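Local coordinates for protein putative citrate lyase, alfa subunit (PDB 2HJ0) that is a putative alpha subunit of the CitF family, built on two large mixed beta-sheets flanked by helices, at residues H71-G76 and D232-P237; R182-C187 and V206-V211; P415-R420 and A479-P484; P422-K427 and E471-K476. All blocks are in the same frame, centred on the assembly; numbering follows the deposited sequence.

Contact 1. Residues H71-G76 and D232-P237; sequences HHFREG and DAIGDP
F73 and G76 of the loop after strand 66-69 meet I234, G235 and D236 of the loop after strand 227-230, one through a side chain and the other through its backbone. The polar part rests on the carbonyl of G76. D236 N donates to G76 O over 2.8 Å, with an N-H...O angle of 152°, arriving in the carbonyl plane on a lone pair. G235 adds a weaker CA-H...O contact, its CA 3.0 Å from the same G76 O. Glycine suits both places, since these backbones come together with no side chain projecting from either CA; D236 CB already lies 3.9 Å from G76 CA.

The apolar part is a single pair that meets at a slant. I234 CD1 reaches F73 CZ at 3.4 Å and lies near CE1 as well. With CG anti to the carbonyl carbon (chi1 -72°), the F73 ring leans toward the second loop, and the ring also touches C187.

Within 71-76 the backbone is tightly wound: R74 N bonds to H71 O in a type I turn, and G76 N to F73 O. Because most of the touching residues are buried, the chemistry implies that one directed amide bond and an adjoining aromatic-aliphatic pair together hold the two loops against each other.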
loop_
_atom_site.group_PDB
_atom_site.type_symbol
_atom_site.label_atom_id
_atom_site.label_comp_id
_atom_site.label_asym_id
_atom_site.label_seq_id
_atom_site.Cartn_x
_atom_site.Cartn_y
_atom_site.Cartn_z
ATOM N N HIS A 71 7.612 -17.395 -1.786
ATOM C CA HIS A 71 7.597 -18.745 -1.220
ATOM C C HIS A 71 6.589 -18.974 -0.086
ATOM O O HIS A 71 6.815 -19.818 0.801
ATOM C CB HIS A 71 8.998 -19.122 -0.720
ATOM C CG HIS A 71 9.461 -18.317 0.452
ATOM N ND1 HIS A 71 9.766 -16.977 0.360
ATOM C CD2 HIS A 71 9.633 -18.651 1.753
ATOM C CE1 HIS A 71 10.103 -16.519 1.553
ATOM N NE2 HIS A 71 10.027 -17.514 2.418
ATOM N N HIS A 72 5.470 -18.258 -0.110
ATOM C CA HIS A 72 4.494 -18.431 0.964
ATOM C C HIS A 72 3.830 -19.801 0.986
ATOM O O HIS A 72 3.293 -20.214 2.009
ATOM C CB HIS A 72 3.439 -17.326 0.913
ATOM C CG HIS A 72 3.889 -16.041 1.528
ATOM N ND1 HIS A 72 4.050 -14.882 0.800
ATOM C CD2 HIS A 72 4.193 -15.727 2.808
ATOM C CE1 HIS A 72 4.432 -13.907 1.606
ATOM N NE2 HIS A 72 4.523 -14.392 2.831
ATOM N N PHE A 73 3.880 -20.509 -0.134
ATOM C CA PHE A 73 3.289 -21.849 -0.207
ATOM C C PHE A 73 4.322 -22.918 0.169
ATOM O O PHE A 73 4.018 -24.118 0.239
ATOM C CB PHE A 73 2.758 -22.132 -1.612
ATOM C CG PHE A 73 1.529 -21.362 -1.943
ATOM C CD1 PHE A 73 1.503 -20.496 -3.025
ATOM C CD2 PHE A 73 0.391 -21.493 -1.156
ATOM C CE1 PHE A 73 0.363 -19.774 -3.321
ATOM C CE2 PHE A 73 -0.761 -20.776 -1.437
ATOM C CZ PHE A 73 -0.779 -19.914 -2.520
ATOM N N ARG A 74 5.547 -22.460 0.401
ATOM C CA ARG A 74 6.642 -23.330 0.768
ATOM C C ARG A 74 6.743 -24.583 -0.080
ATOM O O ARG A 74 6.691 -24.495 -1.301
ATOM C CB ARG A 74 6.528 -23.678 2.238
ATOM C CG ARG A 74 6.611 -22.441 3.076
ATOM C CD ARG A 74 7.056 -22.767 4.463
ATOM N NE ARG A 74 5.911 -22.871 5.345
ATOM C CZ ARG A 74 5.984 -23.279 6.599
ATOM N NH1 ARG A 74 4.874 -23.344 7.337
ATOM N NH2 ARG A 74 7.167 -23.623 7.098
ATOM N N GLU A 75 6.883 -25.746 0.557
ATOM C CA GLU A 75 7.023 -27.013 -0.169
ATOM C C GLU A 75 5.799 -27.403 -0.968
ATOM O O GLU A 75 5.817 -28.394 -1.697
ATOM C CB GLU A 75 7.368 -28.150 0.786
ATOM C CG GLU A 75 8.710 -28.002 1.500
ATOM C CD GLU A 75 9.918 -28.012 0.552
ATOM O OE1 GLU A 75 9.807 -28.540 -0.580
ATOM O OE2 GLU A 75 10.980 -27.501 0.966
ATOM N N GLY A 76 4.732 -26.630 -0.823
ATOM C CA GLY A 76 3.525 -26.930 -1.557
ATOM C C GLY A 76 3.398 -26.067 -2.794
ATOM O O GLY A 76 2.398 -26.166 -3.505
ATOM N N ASP A 232 -5.872 -24.917 -12.227
ATOM C CA ASP A 232 -6.524 -25.912 -11.381
ATOM C C ASP A 232 -6.011 -25.893 -9.940
ATOM O O ASP A 232 -6.796 -26.055 -9.003
ATOM C CB ASP A 232 -6.363 -27.318 -11.983
ATOM C CG ASP A 232 -7.173 -28.375 -11.229
ATOM O OD1 ASP A 232 -8.425 -28.235 -11.154
ATOM O OD2 ASP A 232 -6.560 -29.345 -10.710
ATOM N N ALA A 233 -4.706 -25.683 -9.763
ATOM C CA ALA A 233 -4.101 -25.645 -8.426
ATOM C C ALA A 233 -2.779 -24.905 -8.400
ATOM O O ALA A 233 -1.901 -25.178 -9.208
ATOM C CB ALA A 233 -3.888 -27.058 -7.901
ATOM N N ILE A 234 -2.626 -23.984 -7.459
ATOM C CA ILE A 234 -1.387 -23.234 -7.362
ATOM C C ILE A 234 -0.503 -23.833 -6.296
ATOM O O ILE A 234 0.704 -23.606 -6.272
ATOM C CB ILE A 234 -1.651 -21.781 -7.018
ATOM C CG1 ILE A 234 -2.361 -21.699 -5.672
ATOM C CG2 ILE A 234 -2.507 -21.152 -8.095
ATOM C CD1 ILE A 234 -2.742 -20.306 -5.284
ATOM N N GLY A 235 -1.107 -24.610 -5.411
ATOM C CA GLY A 235 -0.338 -25.235 -4.355
ATOM C C GLY A 235 -0.917 -26.572 -3.949
ATOM O O GLY A 235 -2.072 -26.870 -4.234
ATOM N N ASP A 236 -0.110 -27.377 -3.271
ATOM C CA ASP A 236 -0.541 -28.691 -2.822
ATOM C C ASP A 236 -1.638 -28.556 -1.771
ATOM O O ASP A 236 -1.478 -27.840 -0.786
ATOM C CB ASP A 236 0.645 -29.457 -2.238
ATOM C CG ASP A 236 0.417 -30.954 -2.218
ATOM O OD1 ASP A 236 -0.597 -31.394 -1.621
ATOM O OD2 ASP A 236 1.258 -31.688 -2.796
ATOM N N PRO A 237 -2.766 -29.255 -1.970
ATOM C CA PRO A 237 -3.915 -29.233 -1.059
ATOM C C PRO A 237 -3.564 -29.217 0.426
ATOM O O PRO A 237 -3.579 -28.162 1.063
ATOM C CB PRO A 237 -4.681 -30.487 -1.455
ATOM C CG PRO A 237 -4.463 -30.539 -2.932
ATOM C CD PRO A 237 -2.983 -30.232 -3.053
#

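Contact 2. Residues R182-C187 and V206-V211; sequences RGKTTC and VTDTLV
At the C-terminal end of strand 202-207, in the largely parallel sheet of an alpha/beta domain consistent with a Rossmann-like fold, D208 and T209 receive the loop 182-187 that leads into helix 191-199. Helix and strand follow that loop directly in the chain, so the contact closes a short alpha-beta unit.

D208 is the polar centre, and its two oxygens have different tasks. T185 OG1 donates to D208 OD1 at 2.7 Å, coming from above the carboxylate plane, 39° out of it. OD1 also accepts from I234 N, so a buried oxygen is gripped by two donors. D208 OD2 faces the lysine: K184 NZ stands 3.5 Å away in a long salt bridge, while K184 NZ has its stronger partner in D232 O, a hydrogen bond. Lysine fits because its chain, extended beyond CG, crosses the aspartate at about a right angle and carries the ammonium to the carbonyl and the carboxylate together.

T209 serves both natures of a threonine. Its methyl packs on the lysine: T209 CG2 lies 3.4 Å from the backbone K184 N and 3.8 Å from K184 CG, the two side chains running past each other in opposite directions. G183, at a phi of 131° that strongly favours glycine, brings the loop close without a side chain. Near it is the hydroxyl of T209, which bonds to the carbonyl of P170; T209 OG1 lies 3.6 Å from G183 CA.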
loop_
_atom_site.group_PDB
_atom_site.type_symbol
_atom_site.label_atom_id
_atom_site.label_comp_id
_atom_site.label_asym_id
_atom_site.label_seq_id
_atom_site.Cartn_x
_atom_site.Cartn_y
_atom_site.Cartn_z
ATOM N N ARG A 182 -8.194 -16.310 1.546
ATOM C CA ARG A 182 -9.447 -16.799 0.986
ATOM C C ARG A 182 -9.098 -17.674 -0.208
ATOM O O ARG A 182 -8.224 -17.327 -0.994
ATOM C CB ARG A 182 -10.315 -15.625 0.531
ATOM C CG ARG A 182 -10.580 -14.587 1.607
ATOM C CD ARG A 182 -11.370 -15.186 2.752
ATOM N NE ARG A 182 -12.570 -15.870 2.259
ATOM C CZ ARG A 182 -13.588 -15.267 1.648
ATOM N NH1 ARG A 182 -13.564 -13.951 1.454
ATOM N NH2 ARG A 182 -14.631 -15.984 1.233
ATOM N N GLY A 183 -9.775 -18.806 -0.343
ATOM C CA GLY A 183 -9.499 -19.706 -1.451
ATOM C C GLY A 183 -9.326 -21.140 -0.988
ATOM O O GLY A 183 -9.317 -21.407 0.214
ATOM N N LYS A 184 -9.190 -22.079 -1.919
ATOM C CA LYS A 184 -9.024 -23.482 -1.527
ATOM C C LYS A 184 -7.569 -23.800 -1.219
ATOM O O LYS A 184 -7.257 -24.886 -0.757
ATOM C CB LYS A 184 -9.520 -24.406 -2.632
ATOM C CG LYS A 184 -8.604 -24.507 -3.822
ATOM C CD LYS A 184 -9.273 -25.231 -4.976
ATOM C CE LYS A 184 -8.270 -25.452 -6.113
ATOM N NZ LYS A 184 -8.904 -25.950 -7.367
ATOM N N THR A 185 -6.680 -22.848 -1.468
ATOM C CA THR A 185 -5.277 -23.079 -1.207
ATOM C C THR A 185 -4.675 -21.820 -0.613
ATOM O O THR A 185 -3.855 -21.156 -1.255
ATOM C CB THR A 185 -4.534 -23.404 -2.503
ATOM O OG1 THR A 185 -5.277 -24.372 -3.251
ATOM C CG2 THR A 185 -3.151 -23.954 -2.195
ATOM N N THR A 186 -5.083 -21.490 0.609
ATOM C CA THR A 186 -4.592 -20.293 1.296
ATOM C C THR A 186 -3.202 -20.451 1.899
ATOM O O THR A 186 -2.694 -21.553 2.020
ATOM C CB THR A 186 -5.548 -19.892 2.440
ATOM O OG1 THR A 186 -5.501 -20.891 3.471
ATOM C CG2 THR A 186 -6.980 -19.763 1.923
ATOM N N CYS A 187 -2.593 -19.340 2.283
ATOM C CA CYS A 187 -1.269 -19.377 2.904
ATOM C C CYS A 187 -1.157 -18.246 3.925
ATOM O O CYS A 187 -0.115 -18.052 4.549
ATOM C CB CYS A 187 -0.187 -19.201 1.850
ATOM S SG CYS A 187 -0.349 -17.655 0.959
ATOM N N VAL A 206 -1.257 -15.555 -10.351
ATOM C CA VAL A 206 -1.820 -16.849 -10.750
ATOM C C VAL A 206 -2.693 -17.334 -9.600
ATOM O O VAL A 206 -2.192 -17.692 -8.523
ATOM C CB VAL A 206 -0.698 -17.892 -10.992
ATOM C CG1 VAL A 206 -1.275 -19.164 -11.618
ATOM C CG2 VAL A 206 0.379 -17.283 -11.850
ATOM N N THR A 207 -4.000 -17.337 -9.818
ATOM C CA THR A 207 -4.888 -17.755 -8.756
ATOM C C THR A 207 -5.443 -19.135 -8.951
ATOM O O THR A 207 -5.492 -19.681 -10.059
ATOM C CB THR A 207 -6.074 -16.795 -8.566
ATOM O OG1 THR A 207 -6.749 -17.101 -7.334
ATOM C CG2 THR A 207 -7.039 -16.919 -9.720
ATOM N N ASP A 208 -5.894 -19.679 -7.840
ATOM C CA ASP A 208 -6.436 -21.010 -7.800
ATOM C C ASP A 208 -7.944 -20.933 -7.749
ATOM O O ASP A 208 -8.639 -21.891 -8.088
ATOM C CB ASP A 208 -5.910 -21.697 -6.550
ATOM C CG ASP A 208 -5.771 -23.148 -6.734
ATOM O OD1 ASP A 208 -5.090 -23.780 -5.887
ATOM O OD2 ASP A 208 -6.354 -23.641 -7.738
ATOM N N THR A 209 -8.444 -19.787 -7.298
ATOM C CA THR A 209 -9.877 -19.590 -7.187
ATOM C C THR A 209 -10.218 -18.171 -7.570
ATOM O O THR A 209 -9.677 -17.228 -7.001
ATOM C CB THR A 209 -10.369 -19.896 -5.751
ATOM O OG1 THR A 209 -10.161 -18.758 -4.911
ATOM C CG2 THR A 209 -9.585 -21.095 -5.167
ATOM N N LEU A 210 -11.107 -18.027 -8.549
ATOM C CA LEU A 210 -11.522 -16.719 -9.045
ATOM C C LEU A 210 -12.748 -16.211 -8.309
ATOM O O LEU A 210 -13.788 -16.858 -8.273
ATOM C CB LEU A 210 -11.816 -16.802 -10.540
ATOM C CG LEU A 210 -11.282 -15.626 -11.371
ATOM C CD1 LEU A 210 -11.647 -15.836 -12.837
ATOM C CD2 LEU A 210 -11.851 -14.323 -10.874
ATOM N N VAL A 211 -12.627 -15.028 -7.738
ATOM C CA VAL A 211 -13.715 -14.444 -6.984
ATOM C C VAL A 211 -14.349 -13.258 -7.713
ATOM O O VAL A 211 -13.671 -12.539 -8.450
ATOM C CB VAL A 211 -13.178 -14.002 -5.610
ATOM C CG1 VAL A 211 -14.206 -13.157 -4.866
ATOM C CG2 VAL A 211 -12.811 -15.238 -4.811
#

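Contact 3. Residues P415-R420 and A479-P484; sequences PLVRGR and AIVGNP
V417 and V481 meet tip to tip where a small beta-hairpin, strands 417-418 and 421-422, leans against the C-terminal end of helix 470-481. V417 CG1 lies 3.4 Å from V481 CG1. Beside this pair I480 CD1 is shared: L416 CD2 approaches it at 3.7 Å, its side chain at about a right angle to the isoleucine, while V417 CG2 passes it at 4.1 Å. Branched aliphatic residues suit this patch because each offers separate methyls to different neighbours.

The hairpin turn also touches V481. R420 O lies 3.4 Å from V481 CB, and G419 O comes near CG1 of the same valine. Over one face of the R420 guanidinium, offset toward its rim, sits V481 CG1, 3.9 Å above the plane. Bends at chi2 and chi3 bring R420 NH1 to the end of the helix, 3.4 Å from V481 CA and near I480 O. This is a surface site, and R420 also touches a crystal neighbour, so its pose may owe something to the lattice.

Farther out, glycines shape both backbones. G419 turns the hairpin at positive phi, and G482, also at positive phi, is the first residue to leave the helix after V481. L416 N is held by E444, and the L416 backbone pairs with T423, just beyond strand 421-422. On the outer side of the strand R418 turns from the helix, and P415 CG lies over the centre of the R418 guanidinium, 3.7 Å above the plane.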
loop_
_atom_site.group_PDB
_atom_site.type_symbol
_atom_site.label_atom_id
_atom_site.label_comp_id
_atom_site.label_asym_id
_atom_site.label_seq_id
_atom_site.Cartn_x
_atom_site.Cartn_y
_atom_site.Cartn_z
ATOM N N PRO A 415 21.466 -26.533 20.606
ATOM C CA PRO A 415 22.179 -27.588 21.328
ATOM C C PRO A 415 23.677 -27.481 21.122
ATOM O O PRO A 415 24.147 -26.974 20.106
ATOM C CB PRO A 415 21.589 -28.869 20.753
ATOM C CG PRO A 415 21.187 -28.463 19.383
ATOM C CD PRO A 415 20.570 -27.114 19.596
ATOM N N LEU A 416 24.420 -27.939 22.117
ATOM C CA LEU A 416 25.863 -27.903 22.088
ATOM C C LEU A 416 26.387 -28.696 20.899
ATOM O O LEU A 416 27.343 -28.293 20.241
ATOM C CB LEU A 416 26.396 -28.485 23.389
ATOM C CG LEU A 416 27.801 -28.069 23.804
ATOM C CD1 LEU A 416 27.873 -26.552 23.931
ATOM C CD2 LEU A 416 28.147 -28.734 25.133
ATOM N N VAL A 417 25.747 -29.825 20.617
ATOM C CA VAL A 417 26.149 -30.681 19.507
ATOM C C VAL A 417 24.942 -31.374 18.878
ATOM O O VAL A 417 23.934 -31.602 19.544
ATOM C CB VAL A 417 27.159 -31.749 19.997
ATOM C CG1 VAL A 417 27.419 -32.760 18.916
ATOM C CG2 VAL A 417 28.462 -31.086 20.401
ATOM N N ARG A 418 25.041 -31.671 17.586
ATOM C CA ARG A 418 23.984 -32.375 16.863
ATOM C C ARG A 418 24.632 -33.628 16.285
ATOM O O ARG A 418 25.411 -33.557 15.331
ATOM C CB ARG A 418 23.411 -31.520 15.729
ATOM C CG ARG A 418 22.493 -30.399 16.174
ATOM C CD ARG A 418 21.710 -29.847 14.996
ATOM N NE ARG A 418 20.767 -28.821 15.415
ATOM C CZ ARG A 418 21.104 -27.577 15.747
ATOM N NH1 ARG A 418 22.378 -27.193 15.707
ATOM N NH2 ARG A 418 20.163 -26.715 16.128
ATOM N N GLY A 419 24.327 -34.776 16.880
ATOM C CA GLY A 419 24.912 -36.013 16.403
ATOM C C GLY A 419 26.417 -35.961 16.570
ATOM O O GLY A 419 26.919 -35.867 17.687
ATOM N N ARG A 420 27.141 -36.017 15.460
ATOM C CA ARG A 420 28.599 -35.973 15.491
ATOM C C ARG A 420 29.103 -34.609 15.054
ATOM O O ARG A 420 30.300 -34.401 14.889
ATOM C CB ARG A 420 29.169 -37.046 14.561
ATOM C CG ARG A 420 29.319 -38.385 15.215
ATOM C CD ARG A 420 30.485 -38.347 16.163
ATOM N NE ARG A 420 30.163 -38.992 17.421
ATOM C CZ ARG A 420 30.962 -38.983 18.478
ATOM N NH1 ARG A 420 32.134 -38.353 18.407
ATOM N NH2 ARG A 420 30.585 -39.598 19.600
ATOM N N ALA A 479 34.977 -31.549 23.142
ATOM C CA ALA A 479 35.150 -32.667 24.059
ATOM C C ALA A 479 34.036 -33.696 23.932
ATOM O O ALA A 479 33.971 -34.637 24.714
ATOM C CB ALA A 479 35.224 -32.163 25.490
ATOM N N ILE A 480 33.164 -33.528 22.946
ATOM C CA ILE A 480 32.071 -34.466 22.768
ATOM C C ILE A 480 32.159 -35.213 21.447
ATOM O O ILE A 480 32.014 -36.432 21.416
ATOM C CB ILE A 480 30.720 -33.748 22.838
ATOM C CG1 ILE A 480 30.616 -32.991 24.158
ATOM C CG2 ILE A 480 29.590 -34.750 22.717
ATOM C CD1 ILE A 480 29.354 -32.175 24.284
ATOM N N VAL A 481 32.395 -34.479 20.363
ATOM C CA VAL A 481 32.484 -35.075 19.035
ATOM C C VAL A 481 33.856 -34.875 18.410
ATOM O O VAL A 481 34.049 -35.137 17.227
ATOM C CB VAL A 481 31.430 -34.479 18.083
ATOM C CG1 VAL A 481 30.046 -34.844 18.558
ATOM C CG2 VAL A 481 31.598 -32.970 18.003
ATOM N N GLY A 482 34.805 -34.403 19.209
ATOM C CA GLY A 482 36.151 -34.189 18.710
ATOM C C GLY A 482 36.225 -33.142 17.624
ATOM O O GLY A 482 35.202 -32.660 17.139
ATOM N N ASN A 483 37.441 -32.787 17.235
ATOM C CA ASN A 483 37.614 -31.787 16.201
ATOM C C ASN A 483 37.018 -32.317 14.900
ATOM O O ASN A 483 37.326 -33.425 14.467
ATOM C CB ASN A 483 39.094 -31.468 16.017
ATOM C CG ASN A 483 39.312 -30.154 15.306
ATOM O OD1 ASN A 483 38.805 -29.941 14.201
ATOM N ND2 ASN A 483 40.067 -29.256 15.939
ATOM N N PRO A 484 36.138 -31.531 14.266
ATOM C CA PRO A 484 35.512 -31.954 13.009
ATOM C C PRO A 484 36.531 -32.109 11.881
ATOM O O PRO A 484 37.477 -31.330 11.784
ATOM C CB PRO A 484 34.506 -30.836 12.738
ATOM C CG PRO A 484 35.192 -29.622 13.331
ATOM C CD PRO A 484 35.713 -30.168 14.643
#

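Contact 4. Residues P422-K427 and E471-K476; sequences PTFVDK and EELKEK
F424 packs against L473 and K474 of helix 470-481, and this is the close, buried half of the contact. L473 CB lies over one face of the phenyl ring, 4.0 Å above its plane and displaced toward the rim, while L473 CD1 reaches F424 CE2 at 3.8 Å. The two side chains run at a slant to each other. F424 also touches V441 and I470, and L473 rests on V441 as well, so a flat aromatic and a forked aliphatic residue together fill the space between loop, helix and strand 440-442. Next to them the backbones draw close, F424 CA and K474 CA being 4.8 Å apart.

K474 links this interior to the outer side. Its CG, placed anti to the backbone N (chi1 -174°), lies 3.6 Å from both F424 O and V425 C, so its methylene part pads the loop backbone. Bends at chi2 and chi3 then carry the amine to D426.

There the contact is looser and more exposed. K474 NZ stands 3.6 Å from D426 OD1, a long salt bridge, with D426 OD2 at a similar distance. Lysine suits the border, greasy along its chain and charged at its end. The CB atoms of E471 and E475 point away from the loop, and both residues are exposed. Apolar residues inward and charged ones outward mark 470-481 as an amphipathic helix, laid beside the second mixed sheet of an alpha/beta fold.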
loop_
_atom_site.group_PDB
_atom_site.type_symbol
_atom_site.label_atom_id
_atom_site.label_comp_id
_atom_site.label_asym_id
_atom_site.label_seq_id
_atom_site.Cartn_x
_atom_site.Cartn_y
_atom_site.Cartn_z
ATOM N N PRO A 422 29.527 -30.572 15.804
ATOM C CA PRO A 422 29.548 -29.568 16.870
ATOM C C PRO A 422 28.858 -28.288 16.419
ATOM O O PRO A 422 29.064 -27.819 15.298
ATOM C CB PRO A 422 31.033 -29.351 17.101
ATOM C CG PRO A 422 31.573 -29.453 15.713
ATOM C CD PRO A 422 30.848 -30.668 15.156
ATOM N N THR A 423 28.038 -27.715 17.291
ATOM C CA THR A 423 27.365 -26.485 16.925
ATOM C C THR A 423 28.279 -25.291 17.183
ATOM O O THR A 423 28.113 -24.238 16.577
ATOM C CB THR A 423 26.068 -26.314 17.698
ATOM O OG1 THR A 423 25.193 -27.406 17.393
ATOM C CG2 THR A 423 25.400 -25.004 17.309
ATOM N N PHE A 424 29.255 -25.460 18.068
ATOM C CA PHE A 424 30.186 -24.383 18.375
ATOM C C PHE A 424 31.603 -24.706 17.917
ATOM O O PHE A 424 32.176 -25.732 18.285
ATOM C CB PHE A 424 30.161 -24.086 19.873
ATOM C CG PHE A 424 28.820 -23.656 20.366
ATOM C CD1 PHE A 424 27.825 -24.591 20.616
ATOM C CD2 PHE A 424 28.520 -22.308 20.504
ATOM C CE1 PHE A 424 26.546 -24.190 20.984
ATOM C CE2 PHE A 424 27.245 -21.895 20.871
ATOM C CZ PHE A 424 26.261 -22.838 21.109
ATOM N N VAL A 425 32.170 -23.820 17.115
ATOM C CA VAL A 425 33.505 -24.054 16.596
ATOM C C VAL A 425 34.345 -22.783 16.630
ATOM O O VAL A 425 33.871 -21.732 17.053
ATOM C CB VAL A 425 33.433 -24.555 15.154
ATOM C CG1 VAL A 425 32.546 -25.793 15.074
ATOM C CG2 VAL A 425 32.900 -23.463 14.273
ATOM N N ASP A 426 35.593 -22.876 16.186
ATOM C CA ASP A 426 36.459 -21.712 16.186
ATOM C C ASP A 426 36.211 -20.790 15.006
ATOM O O ASP A 426 36.545 -19.615 15.059
ATOM C CB ASP A 426 37.925 -22.131 16.185
ATOM C CG ASP A 426 38.353 -22.732 17.490
ATOM O OD1 ASP A 426 38.190 -22.057 18.540
ATOM O OD2 ASP A 426 38.854 -23.879 17.467
ATOM N N LYS A 427 35.629 -21.314 13.938
ATOM C CA LYS A 427 35.364 -20.496 12.767
ATOM C C LYS A 427 34.264 -21.157 11.949
ATOM O O LYS A 427 34.355 -22.338 11.630
ATOM C CB LYS A 427 36.643 -20.390 11.943
ATOM C CG LYS A 427 36.682 -19.261 10.946
ATOM C CD LYS A 427 38.055 -19.216 10.276
ATOM C CE LYS A 427 38.300 -17.899 9.559
ATOM N NZ LYS A 427 39.743 -17.733 9.217
ATOM N N GLU A 471 34.218 -19.313 24.155
ATOM C CA GLU A 471 35.336 -20.244 23.986
ATOM C C GLU A 471 35.120 -21.530 24.769
ATOM O O GLU A 471 35.487 -22.619 24.315
ATOM C CB GLU A 471 36.665 -19.621 24.430
ATOM C CG GLU A 471 37.171 -18.480 23.556
ATOM C CD GLU A 471 36.401 -17.181 23.775
ATOM O OE1 GLU A 471 36.097 -16.857 24.952
ATOM O OE2 GLU A 471 36.122 -16.482 22.767
ATOM N N GLU A 472 34.533 -21.406 25.953
ATOM C CA GLU A 472 34.274 -22.581 26.777
ATOM C C GLU A 472 33.227 -23.484 26.151
ATOM O O GLU A 472 33.297 -24.704 26.294
ATOM C CB GLU A 472 33.830 -22.165 28.169
ATOM C CG GLU A 472 34.925 -21.507 28.952
ATOM C CD GLU A 472 34.442 -21.011 30.289
ATOM O OE1 GLU A 472 33.411 -20.303 30.318
ATOM O OE2 GLU A 472 35.090 -21.316 31.314
ATOM N N LEU A 473 32.258 -22.891 25.460
ATOM C CA LEU A 473 31.223 -23.672 24.802
ATOM C C LEU A 473 31.837 -24.513 23.684
ATOM O O LEU A 473 31.466 -25.665 23.491
ATOM C CB LEU A 473 30.146 -22.753 24.223
ATOM C CG LEU A 473 29.213 -22.090 25.231
ATOM C CD1 LEU A 473 28.216 -21.214 24.495
ATOM C CD2 LEU A 473 28.481 -23.155 26.043
ATOM N N LYS A 474 32.778 -23.915 22.960
ATOM C CA LYS A 474 33.452 -24.585 21.866
ATOM C C LYS A 474 34.244 -25.770 22.401
ATOM O O LYS A 474 34.129 -26.888 21.891
ATOM C CB LYS A 474 34.372 -23.608 21.142
ATOM C CG LYS A 474 35.027 -24.171 19.898
ATOM C CD LYS A 474 36.325 -24.878 20.218
ATOM C CE LYS A 474 37.357 -23.884 20.673
ATOM N NZ LYS A 474 38.612 -24.561 21.052
ATOM N N GLU A 475 35.042 -25.529 23.437
ATOM C CA GLU A 475 35.844 -26.587 24.046
ATOM C C GLU A 475 34.941 -27.683 24.583
ATOM O O GLU A 475 35.217 -28.876 24.436
ATOM C CB GLU A 475 36.687 -26.010 25.180
ATOM C CG GLU A 475 37.677 -24.977 24.701
ATOM C CD GLU A 475 38.134 -24.015 25.798
ATOM O OE1 GLU A 475 38.934 -23.094 25.470
ATOM O OE2 GLU A 475 37.695 -24.174 26.973
ATOM N N LYS A 476 33.849 -27.252 25.196
ATOM C CA LYS A 476 32.854 -28.147 25.770
ATOM C C LYS A 476 32.230 -29.010 24.655
ATOM O O LYS A 476 31.756 -30.122 24.910
ATOM C CB LYS A 476 31.798 -27.288 26.484
ATOM C CG LYS A 476 30.695 -28.029 27.209
ATOM C CD LYS A 476 31.173 -28.678 28.491
ATOM C CE LYS A 476 30.029 -29.466 29.154
ATOM N NZ LYS A 476 29.439 -30.507 28.239
#

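From the N terminus, the chain first opens contact 1 at 71-76, then forms contact 2 from 182-187 and 206-211, and closes contact 1 at 232-237; contact 2 is thus nested. The two touch, as D232 and I234 bond to K184 and D208, and they join loops at strand ends of the first mixed sheet. A second nested pair follows in series: contact 3 opens at 415-420, contact 4 runs from 422-427 to 471-476, and 479-484 closes contact 3. Both use helix 470-481, tying it to the hairpin and the loop that follows beside the second mixed sheet. The centres of contacts 2 and 4 lie about 47 Å apart, on opposite sides of the chain's centre.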